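Local coordinates for SAM-dependent methyltransferase (Geobacter sulfurreducens, PDB 5BP7), which binds S-adenosyl-L-homocysteine and probably transfers methyl groups from S-adenosyl-L-methionine to a substrate that is not established, at residues Pro164-Val169 with Ser185-Leu190; Val208-Asp213 with Leu261-Phe266; His81-Thr86 with Asp109-Ile114. One frame throughout, in Å; residues are numbered along the deposited sequence.

All three contacts belong to one mixed sheet, whose strand order 3-2-1-4-5-7-6 is that of the class I methyltransferase fold. Contact 3 lies at the parallel edge strand 111-115. Contact 2 lies at the other outermost strand, 202-209. Contacts 1 and 2 have centres 11 Å apart and touch through the neighbouring strands 157-166 and 261-270. There Y165 O lies 2.6 Å from G262 N, a probable hydrogen bond. Contact 3 is remote, its centre 33 Å from that of contact 1 and 25 Å from that of contact 2. S-adenosyl-L-homocysteine is about 6 Å from the side chain of W263, about 9 Å from that of I114 and about 10 Å from that of P164.

Contact 1. Residues Pro164-Val169 with Ser185-Leu190; sequences PYWRQV and SDFLML
F187 sits between P164 and W166. It turns its edge to the face of the W166 six-membered ring in a T-shaped pair, with centroids 5.4 Å apart and planes at 68°. With CG anti to the carbonyl carbon (chi1 -52°), the F187 ring swings toward P164 and keeps this edge to W166. P164 CB covers one face of the F187 ring, 3.9 Å from the centroid. D186 CB covers the opposite face. F187 CB makes its own CH-pi contact, 3.8 Å from the centroid of the W166 five-membered ring. A further CH-pi contact puts L190 CD1 almost straight above the centre of the Y165 ring.

Farther along, V169 CG2 meets M189 SE at 3.6 Å, and the two side chains cross at about a right angle. M189 is a selenomethionine.

The contact joins the end of strand 157-166 to the loop that leads into helix 190-199. This is the fifth strand of the methyltransferase sheet, beside strand 261-270. M189 takes the N-cap position of the helix. L261 of strand 261-270 packs on P164, W166 and F187.

The polar part is mostly backbone. W166 N donates to L188 O at 2.7 Å. One water links P164 O to L188 N. A second accepts from L190 N and donates to W166 O. The W166 indole NE1 bonds to T184 O, just before the loop segment.

Contact 2. Residues Val208-Asp213 with Leu261-Phe266; sequences VLADQD and LGWGVF
V208 pairs with V265 through two backbone hydrogen bonds. V208 N donates to V265 O at 3.0 Å, and V265 N returns a bond to V208 O at 2.9 Å. The second is nearly straight, 175° at the hydrogen. Both side chains lie on one face of the sheet, where L51 of helix 45-54 touches them.

L209 faces G264 in a non-hydrogen-bonded pair, with CA atoms 4.0 Å apart. Its CG is anti to the carbonyl carbon (chi1 -53°), which helps bring CD2 over the glycine. L209 CD2 lies 3.7 Å from G264 CA and also 3.7 Å from F266 CZ. The bare CA of G264 lets this methyl lie directly against the backbone. L190 and Y165 pack on L209 as well.

A210 N donates to W263 O at 2.7 Å. The A210 methyl sits at the edge of the W263 ring, near its plane. One water accepts from W263 N and donates to A210 O, so it completes the A210-W263 pair in place of a direct second bond.

After A210 the chain turns away into helix 212-232, with D211 as N-cap. Antiparallel pairing of the last strand with its neighbour is characteristic of the class I methyltransferase sheet, with strand 261-270 inserted between 157-166 and 202-209.

Contact 3. Residues His81-Thr86 with Asp109-Ile114; sequences HGIIGT and DRVTFI
R110 reaches back over G82 and I83 because its chain bends at chi3 (85°) after an extended chi2. On the facing strand, I84 CG2 is anti to its own carbonyl carbon, and this methyl lies over one face of the R110 guanidinium. I84 CG2 and R110 NH2 are 3.6 Å apart, and the two side chains cross at about a right angle.

The guanidinium uses two N-H groups on two successive carbonyls. R110 NH2 donates to G82 O at 2.8 Å. R110 NE donates to I83 O at 3.2 Å, a more bent bond of 141°. Both donors stand well above the carbonyl planes, away from the lone pairs.

Beyond R110 the strands run parallel, with axes 4.7 Å apart and an angle of 3°. G85 N donates to R110 O, and T112 N donates to G85 O at 2.9 Å. G85 adopts a backbone conformation suited to glycine. CA-H...O contacts join I84 CA to R110 O, V111 CA to G85 O, and T86 CA to T112 O.

Apolar tips meet on both faces of the pair. I83 CD1 touches V111 CG1 at 4.0 Å, on the face packed by helices 72-81 and 92-104. T86 CG2 touches I114 CD1 at 3.8 Å on the other face. T86 OG1 is hydrogen-bonded to R62 NH1.

The strands belong to a beta-alpha-beta unit of the Rossmann-like methyltransferase core, with helix 92-104 as the crossover. The positive R110 group is thus held by neutral carbonyls at the start of the strand pair, and its two bonds probably fix its rotation there.

Contact 1. Residues Pro164-Val169 with Ser185-Leu190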
loop_
_atom_site.group_PDB
_atom_site.type_symbol
_atom_site.label_atom_id
_atom_site.label_comp_id
_atom_site.label_asym_id
_atom_site.label_seq_id
_atom_site.Cartn_x
_atom_site.Cartn_y
_atom_site.Cartn_z
ATOM N N PRO A 164 -6.008 6.093 -2.822
ATOM C CA PRO A 164 -6.119 6.819 -4.062
ATOM C C PRO A 164 -6.980 8.080 -3.938
ATOM O O PRO A 164 -7.785 8.206 -3.024
ATOM C CB PRO A 164 -6.770 5.804 -5.012
ATOM C CG PRO A 164 -6.843 4.507 -4.312
ATOM C CD PRO A 164 -6.804 4.844 -2.859
ATOM N N TYR A 165 -6.816 8.997 -4.881
ATOM C CA TYR A 165 -7.706 10.159 -5.004
ATOM C C TYR A 165 -7.826 10.487 -6.483
ATOM O O TYR A 165 -6.984 10.026 -7.282
ATOM C CB TYR A 165 -7.172 11.338 -4.197
ATOM C CG TYR A 165 -5.865 11.875 -4.679
ATOM C CD1 TYR A 165 -4.663 11.329 -4.233
ATOM C CD2 TYR A 165 -5.817 12.916 -5.572
ATOM C CE1 TYR A 165 -3.448 11.815 -4.671
ATOM C CE2 TYR A 165 -4.608 13.391 -6.034
ATOM C CZ TYR A 165 -3.429 12.848 -5.567
ATOM O OH TYR A 165 -2.239 13.352 -6.005
ATOM N N TRP A 166 -8.875 11.239 -6.853
ATOM C CA TRP A 166 -9.041 11.679 -8.234
ATOM C C TRP A 166 -8.076 12.820 -8.508
ATOM O O TRP A 166 -8.173 13.898 -7.957
ATOM C CB TRP A 166 -10.488 12.092 -8.587
ATOM C CG TRP A 166 -11.493 10.969 -8.530
ATOM C CD1 TRP A 166 -12.587 10.914 -7.742
ATOM C CD2 TRP A 166 -11.475 9.730 -9.275
ATOM N NE1 TRP A 166 -13.259 9.723 -7.916
ATOM C CE2 TRP A 166 -12.600 8.977 -8.855
ATOM C CE3 TRP A 166 -10.619 9.182 -10.245
ATOM C CZ2 TRP A 166 -12.889 7.698 -9.362
ATOM C CZ3 TRP A 166 -10.909 7.919 -10.757
ATOM C CH2 TRP A 166 -12.038 7.195 -10.318
ATOM N N ARG A 167 -7.129 12.535 -9.374
ATOM C CA ARG A 167 -6.202 13.509 -9.914
ATOM C C ARG A 167 -6.959 14.487 -10.840
ATOM O O ARG A 167 -6.722 15.681 -10.836
ATOM C CB ARG A 167 -5.159 12.739 -10.711
ATOM C CG ARG A 167 -3.945 13.513 -11.089
ATOM C CD ARG A 167 -2.986 12.615 -11.828
ATOM N NE ARG A 167 -1.966 13.461 -12.401
ATOM C CZ ARG A 167 -1.985 13.985 -13.626
ATOM N NH1 ARG A 167 -2.971 13.740 -14.500
ATOM N NH2 ARG A 167 -0.971 14.743 -14.000
ATOM N N GLN A 168 -7.891 13.934 -11.606
ATOM C CA GLN A 168 -8.871 14.686 -12.388
ATOM C C GLN A 168 -10.212 14.016 -12.230
ATOM O O GLN A 168 -10.282 12.803 -12.041
ATOM C CB GLN A 168 -8.546 14.623 -13.874
ATOM C CG GLN A 168 -7.197 15.182 -14.275
ATOM C CD GLN A 168 -6.815 14.815 -15.727
ATOM O OE1 GLN A 168 -7.622 14.258 -16.510
ATOM N NE2 GLN A 168 -5.598 15.170 -16.107
ATOM N N VAL A 169 -11.273 14.791 -12.398
ATOM C CA VAL A 169 -12.628 14.278 -12.203
ATOM C C VAL A 169 -12.943 13.343 -13.369
ATOM O O VAL A 169 -12.849 13.768 -14.510
ATOM C CB VAL A 169 -13.695 15.409 -12.193
ATOM C CG1 VAL A 169 -15.022 14.870 -11.658
ATOM C CG2 VAL A 169 -13.257 16.609 -11.352
ATOM N N SER A 185 -17.807 7.830 -7.004
ATOM C CA SER A 185 -17.822 8.210 -5.592
ATOM C C SER A 185 -16.823 7.445 -4.702
ATOM O O SER A 185 -16.675 7.807 -3.545
ATOM C CB SER A 185 -19.240 8.091 -5.017
ATOM O OG SER A 185 -19.659 6.738 -5.012
ATOM N N ASP A 186 -16.155 6.412 -5.228
ATOM C CA ASP A 186 -15.148 5.650 -4.471
ATOM C C ASP A 186 -14.019 6.533 -3.944
ATOM O O ASP A 186 -13.509 6.289 -2.854
ATOM C CB ASP A 186 -14.503 4.542 -5.325
ATOM C CG ASP A 186 -15.417 3.353 -5.583
ATOM O OD1 ASP A 186 -16.650 3.455 -5.363
ATOM O OD2 ASP A 186 -14.897 2.308 -6.058
ATOM N N PHE A 187 -13.619 7.527 -4.734
ATOM C CA PHE A 187 -12.504 8.392 -4.384
ATOM C C PHE A 187 -12.911 9.843 -4.417
ATOM O O PHE A 187 -13.956 10.187 -4.916
ATOM C CB PHE A 187 -11.328 8.160 -5.331
ATOM C CG PHE A 187 -10.931 6.710 -5.435
ATOM C CD1 PHE A 187 -10.647 5.965 -4.269
ATOM C CD2 PHE A 187 -10.849 6.072 -6.666
ATOM C CE1 PHE A 187 -10.317 4.620 -4.336
ATOM C CE2 PHE A 187 -10.501 4.728 -6.732
ATOM C CZ PHE A 187 -10.244 4.001 -5.577
ATOM N N LEU A 188 -12.083 10.675 -3.816
ATOM C CA LEU A 188 -12.326 12.106 -3.727
ATOM C C LEU A 188 -11.217 12.837 -4.443
ATOM O O LEU A 188 -10.163 12.281 -4.701
ATOM C CB LEU A 188 -12.330 12.529 -2.269
ATOM C CG LEU A 188 -13.422 11.898 -1.386
ATOM C CD1 LEU A 188 -13.136 12.161 0.076
ATOM C CD2 LEU A 188 -14.803 12.411 -1.753
HETATM N N MSE A 189 -11.448 14.104 -4.721
HETATM C CA MSE A 189 -10.388 14.984 -5.223
HETATM C C MSE A 189 -9.476 15.299 -4.075
HETATM O O MSE A 189 -9.886 15.223 -2.914
HETATM C CB MSE A 189 -11.001 16.282 -5.705
HETATM C CG MSE A 189 -12.067 16.021 -6.770
HETATM SE SE MSE A 189 -11.156 16.238 -8.485
HETATM C CE MSE A 189 -11.419 18.186 -8.428
ATOM N N LEU A 190 -8.236 15.664 -4.366
ATOM C CA LEU A 190 -7.261 15.842 -3.293
ATOM C C LEU A 190 -7.750 16.763 -2.170
ATOM O O LEU A 190 -7.722 16.356 -1.004
ATOM C CB LEU A 190 -5.900 16.275 -3.821
ATOM C CG LEU A 190 -4.800 16.495 -2.785
ATOM C CD1 LEU A 190 -4.498 15.214 -2.012
ATOM C CD2 LEU A 190 -3.536 17.000 -3.454
HETATM O O HOH W 1 -10.089 9.546 -2.260
HETATM O O HOH W 2 -7.199 16.191 -6.893
#

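Contact 2. Residues Val208-Asp213 with Leu261-Phe266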
loop_
_atom_site.group_PDB
_atom_site.type_symbol
_atom_site.label_atom_id
_atom_site.label_comp_id
_atom_site.label_asym_id
_atom_site.label_seq_id
_atom_site.Cartn_x
_atom_site.Cartn_y
_atom_site.Cartn_z
ATOM N N VAL A 208 3.030 12.459 1.404
ATOM C CA VAL A 208 3.866 12.165 0.242
ATOM C C VAL A 208 2.938 11.578 -0.808
ATOM O O VAL A 208 2.280 10.577 -0.557
ATOM C CB VAL A 208 5.009 11.187 0.589
ATOM C CG1 VAL A 208 5.881 10.921 -0.606
ATOM C CG2 VAL A 208 5.897 11.768 1.687
ATOM N N LEU A 209 2.858 12.234 -1.952
ATOM C CA LEU A 209 1.950 11.838 -3.032
ATOM C C LEU A 209 2.729 11.213 -4.163
ATOM O O LEU A 209 3.830 11.665 -4.502
ATOM C CB LEU A 209 1.165 13.036 -3.557
ATOM C CG LEU A 209 0.437 13.837 -2.484
ATOM C CD1 LEU A 209 -0.359 14.968 -3.136
ATOM C CD2 LEU A 209 -0.470 12.982 -1.628
ATOM N N ALA A 210 2.144 10.187 -4.757
ATOM C CA ALA A 210 2.711 9.574 -5.952
ATOM C C ALA A 210 2.740 10.570 -7.082
ATOM O O ALA A 210 1.921 11.487 -7.156
ATOM C CB ALA A 210 1.872 8.381 -6.374
ATOM N N ASP A 211 3.661 10.369 -7.996
ATOM C CA ASP A 211 3.524 11.014 -9.312
ATOM C C ASP A 211 3.319 9.929 -10.360
ATOM O O ASP A 211 3.304 8.739 -10.049
ATOM C CB ASP A 211 4.711 11.959 -9.618
ATOM C CG ASP A 211 6.033 11.236 -9.764
ATOM O OD1 ASP A 211 6.074 9.983 -9.834
ATOM O OD2 ASP A 211 7.063 11.945 -9.809
ATOM N N GLN A 212 3.199 10.331 -11.610
ATOM C CA GLN A 212 2.948 9.358 -12.675
ATOM C C GLN A 212 4.077 8.341 -12.855
ATOM O O GLN A 212 3.818 7.206 -13.249
ATOM C CB GLN A 212 2.619 10.083 -13.971
ATOM C CG GLN A 212 1.303 10.858 -13.867
ATOM C CD GLN A 212 1.023 11.717 -15.083
ATOM O OE1 GLN A 212 1.908 12.403 -15.561
ATOM N NE2 GLN A 212 -0.202 11.646 -15.614
ATOM N N ASP A 213 5.315 8.748 -12.580
ATOM C CA ASP A 213 6.477 7.841 -12.618
ATOM C C ASP A 213 6.373 6.716 -11.582
ATOM O O ASP A 213 6.789 5.580 -11.850
ATOM C CB ASP A 213 7.791 8.596 -12.390
ATOM C CG ASP A 213 8.189 9.490 -13.579
ATOM O OD1 ASP A 213 7.895 9.157 -14.764
ATOM O OD2 ASP A 213 8.830 10.538 -13.316
ATOM N N LEU A 261 -6.162 8.972 -11.964
ATOM C CA LEU A 261 -6.031 8.468 -10.610
ATOM C C LEU A 261 -4.734 8.910 -9.937
ATOM O O LEU A 261 -3.631 8.610 -10.404
ATOM C CB LEU A 261 -6.169 6.935 -10.602
ATOM C CG LEU A 261 -6.577 6.276 -9.280
ATOM C CD1 LEU A 261 -7.853 6.838 -8.683
ATOM C CD2 LEU A 261 -6.719 4.763 -9.487
ATOM N N GLY A 262 -4.886 9.639 -8.848
ATOM C CA GLY A 262 -3.773 9.955 -7.952
ATOM C C GLY A 262 -3.649 8.909 -6.837
ATOM O O GLY A 262 -4.528 8.060 -6.650
ATOM N N TRP A 263 -2.545 8.977 -6.094
ATOM C CA TRP A 263 -2.364 8.152 -4.909
ATOM C C TRP A 263 -1.434 8.842 -3.936
ATOM O O TRP A 263 -0.486 9.519 -4.342
ATOM C CB TRP A 263 -1.811 6.783 -5.297
ATOM C CG TRP A 263 -1.886 5.743 -4.222
ATOM C CD1 TRP A 263 -2.904 4.862 -4.014
ATOM C CD2 TRP A 263 -0.904 5.455 -3.244
ATOM N NE1 TRP A 263 -2.618 4.048 -2.954
ATOM C CE2 TRP A 263 -1.390 4.387 -2.465
ATOM C CE3 TRP A 263 0.340 5.988 -2.949
ATOM C CZ2 TRP A 263 -0.679 3.839 -1.402
ATOM C CZ3 TRP A 263 1.054 5.444 -1.878
ATOM C CH2 TRP A 263 0.542 4.377 -1.127
ATOM N N GLY A 264 -1.684 8.674 -2.651
ATOM C CA GLY A 264 -0.796 9.250 -1.652
ATOM C C GLY A 264 -0.833 8.591 -0.305
ATOM O O GLY A 264 -1.749 7.837 0.013
ATOM N N VAL A 265 0.181 8.917 0.488
ATOM C CA VAL A 265 0.256 8.542 1.887
ATOM C C VAL A 265 0.107 9.828 2.709
ATOM O O VAL A 265 0.834 10.800 2.517
ATOM C CB VAL A 265 1.556 7.804 2.249
ATOM C CG1 VAL A 265 1.471 7.230 3.647
ATOM C CG2 VAL A 265 1.808 6.671 1.282
ATOM N N PHE A 266 -0.811 9.774 3.659
ATOM C CA PHE A 266 -1.225 10.920 4.461
ATOM C C PHE A 266 -0.949 10.604 5.922
ATOM O O PHE A 266 -1.370 9.559 6.429
ATOM C CB PHE A 266 -2.718 11.188 4.248
ATOM C CG PHE A 266 -3.063 11.449 2.825
ATOM C CD1 PHE A 266 -2.934 12.722 2.294
ATOM C CD2 PHE A 266 -3.436 10.405 1.988
ATOM C CE1 PHE A 266 -3.191 12.960 0.959
ATOM C CE2 PHE A 266 -3.702 10.630 0.658
ATOM C CZ PHE A 266 -3.576 11.910 0.135
HETATM O O HOH W 3 -0.938 11.353 -7.189
#

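Contact 3. Residues His81-Thr86 with Asp109-Ile114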
loop_
_atom_site.group_PDB
_atom_site.type_symbol
_atom_site.label_atom_id
_atom_site.label_comp_id
_atom_site.label_asym_id
_atom_site.label_seq_id
_atom_site.Cartn_x
_atom_site.Cartn_y
_atom_site.Cartn_z
ATOM N N HIS A 81 16.276 4.237 10.088
ATOM C CA HIS A 81 15.819 5.027 11.241
ATOM C C HIS A 81 15.918 4.298 12.597
ATOM O O HIS A 81 15.683 4.898 13.637
ATOM C CB HIS A 81 14.423 5.604 10.940
ATOM C CG HIS A 81 14.387 6.406 9.674
ATOM N ND1 HIS A 81 15.004 7.629 9.551
ATOM C CD2 HIS A 81 13.808 6.157 8.474
ATOM C CE1 HIS A 81 14.804 8.107 8.333
ATOM N NE2 HIS A 81 14.080 7.231 7.659
ATOM N N GLY A 82 16.201 2.995 12.569
ATOM C CA GLY A 82 16.237 2.187 13.775
ATOM C C GLY A 82 14.870 1.967 14.410
ATOM O O GLY A 82 14.756 1.853 15.634
ATOM N N ILE A 83 13.822 1.927 13.593
ATOM C CA ILE A 83 12.483 1.608 14.113
ATOM C C ILE A 83 12.395 0.119 14.393
ATOM O O ILE A 83 13.220 -0.666 13.943
ATOM C CB ILE A 83 11.318 2.065 13.187
ATOM C CG1 ILE A 83 11.335 1.375 11.808
ATOM C CG2 ILE A 83 11.336 3.575 13.046
ATOM C CD1 ILE A 83 10.443 0.162 11.692
ATOM N N ILE A 84 11.391 -0.241 15.181
ATOM C CA ILE A 84 11.018 -1.639 15.383
ATOM C C ILE A 84 9.561 -1.744 14.948
ATOM O O ILE A 84 8.877 -0.724 14.845
ATOM C CB ILE A 84 11.189 -2.115 16.866
ATOM C CG1 ILE A 84 10.338 -1.287 17.839
ATOM C CG2 ILE A 84 12.650 -2.071 17.269
ATOM C CD1 ILE A 84 10.279 -1.816 19.264
ATOM N N GLY A 85 9.069 -2.960 14.773
ATOM C CA GLY A 85 7.662 -3.129 14.513
ATOM C C GLY A 85 7.204 -4.445 13.941
ATOM O O GLY A 85 7.967 -5.422 13.848
ATOM N N THR A 86 5.933 -4.421 13.523
ATOM C CA THR A 86 5.181 -5.596 13.111
ATOM C C THR A 86 4.402 -5.290 11.848
ATOM O O THR A 86 3.675 -4.294 11.793
ATOM C CB THR A 86 4.172 -5.999 14.202
ATOM O OG1 THR A 86 4.875 -6.174 15.434
ATOM C CG2 THR A 86 3.478 -7.304 13.846
ATOM N N ASP A 109 15.897 -8.906 13.648
ATOM C CA ASP A 109 15.616 -8.738 15.083
ATOM C C ASP A 109 14.830 -7.467 15.428
ATOM O O ASP A 109 14.430 -7.290 16.562
ATOM C CB ASP A 109 16.907 -8.822 15.933
ATOM C CG ASP A 109 17.954 -7.755 15.570
ATOM O OD1 ASP A 109 17.895 -7.117 14.483
ATOM O OD2 ASP A 109 18.897 -7.597 16.373
ATOM N N ARG A 110 14.625 -6.579 14.461
ATOM C CA ARG A 110 13.907 -5.327 14.689
ATOM C C ARG A 110 12.466 -5.340 14.199
ATOM O O ARG A 110 11.593 -4.713 14.803
ATOM C CB ARG A 110 14.682 -4.182 14.036
ATOM C CG ARG A 110 16.012 -3.938 14.711
ATOM C CD ARG A 110 16.623 -2.634 14.262
ATOM N NE ARG A 110 16.080 -1.536 15.071
ATOM C CZ ARG A 110 16.370 -1.361 16.368
ATOM N NH1 ARG A 110 17.193 -2.189 17.011
ATOM N NH2 ARG A 110 15.831 -0.356 17.037
ATOM N N VAL A 111 12.209 -6.031 13.094
ATOM C CA VAL A 111 10.854 -6.076 12.528
ATOM C C VAL A 111 10.378 -7.520 12.343
ATOM O O VAL A 111 11.139 -8.385 11.951
ATOM C CB VAL A 111 10.725 -5.289 11.198
ATOM C CG1 VAL A 111 10.902 -3.802 11.441
ATOM C CG2 VAL A 111 11.712 -5.800 10.136
ATOM N N THR A 112 9.116 -7.749 12.669
ATOM C CA THR A 112 8.487 -9.060 12.627
ATOM C C THR A 112 7.368 -9.044 11.602
ATOM O O THR A 112 6.642 -8.056 11.488
ATOM C CB THR A 112 7.867 -9.407 13.996
ATOM O OG1 THR A 112 8.909 -9.452 14.964
ATOM C CG2 THR A 112 7.178 -10.763 13.988
ATOM N N PHE A 113 7.182 -10.170 10.924
ATOM C CA PHE A 113 6.131 -10.289 9.921
ATOM C C PHE A 113 5.238 -11.485 10.194
ATOM O O PHE A 113 5.722 -12.596 10.368
ATOM C CB PHE A 113 6.742 -10.346 8.528
ATOM C CG PHE A 113 7.486 -9.099 8.170
ATOM C CD1 PHE A 113 6.793 -7.941 7.823
ATOM C CD2 PHE A 113 8.871 -9.057 8.231
ATOM C CE1 PHE A 113 7.469 -6.767 7.528
ATOM C CE2 PHE A 113 9.551 -7.878 7.938
ATOM C CZ PHE A 113 8.849 -6.736 7.571
ATOM N N ILE A 114 3.933 -11.239 10.240
ATOM C CA ILE A 114 2.956 -12.261 10.544
ATOM C C ILE A 114 2.103 -12.460 9.314
ATOM O O ILE A 114 1.567 -11.498 8.771
ATOM C CB ILE A 114 2.038 -11.841 11.714
ATOM C CG1 ILE A 114 2.859 -11.684 12.987
ATOM C CG2 ILE A 114 0.937 -12.881 11.961
ATOM C CD1 ILE A 114 2.139 -10.878 14.046
#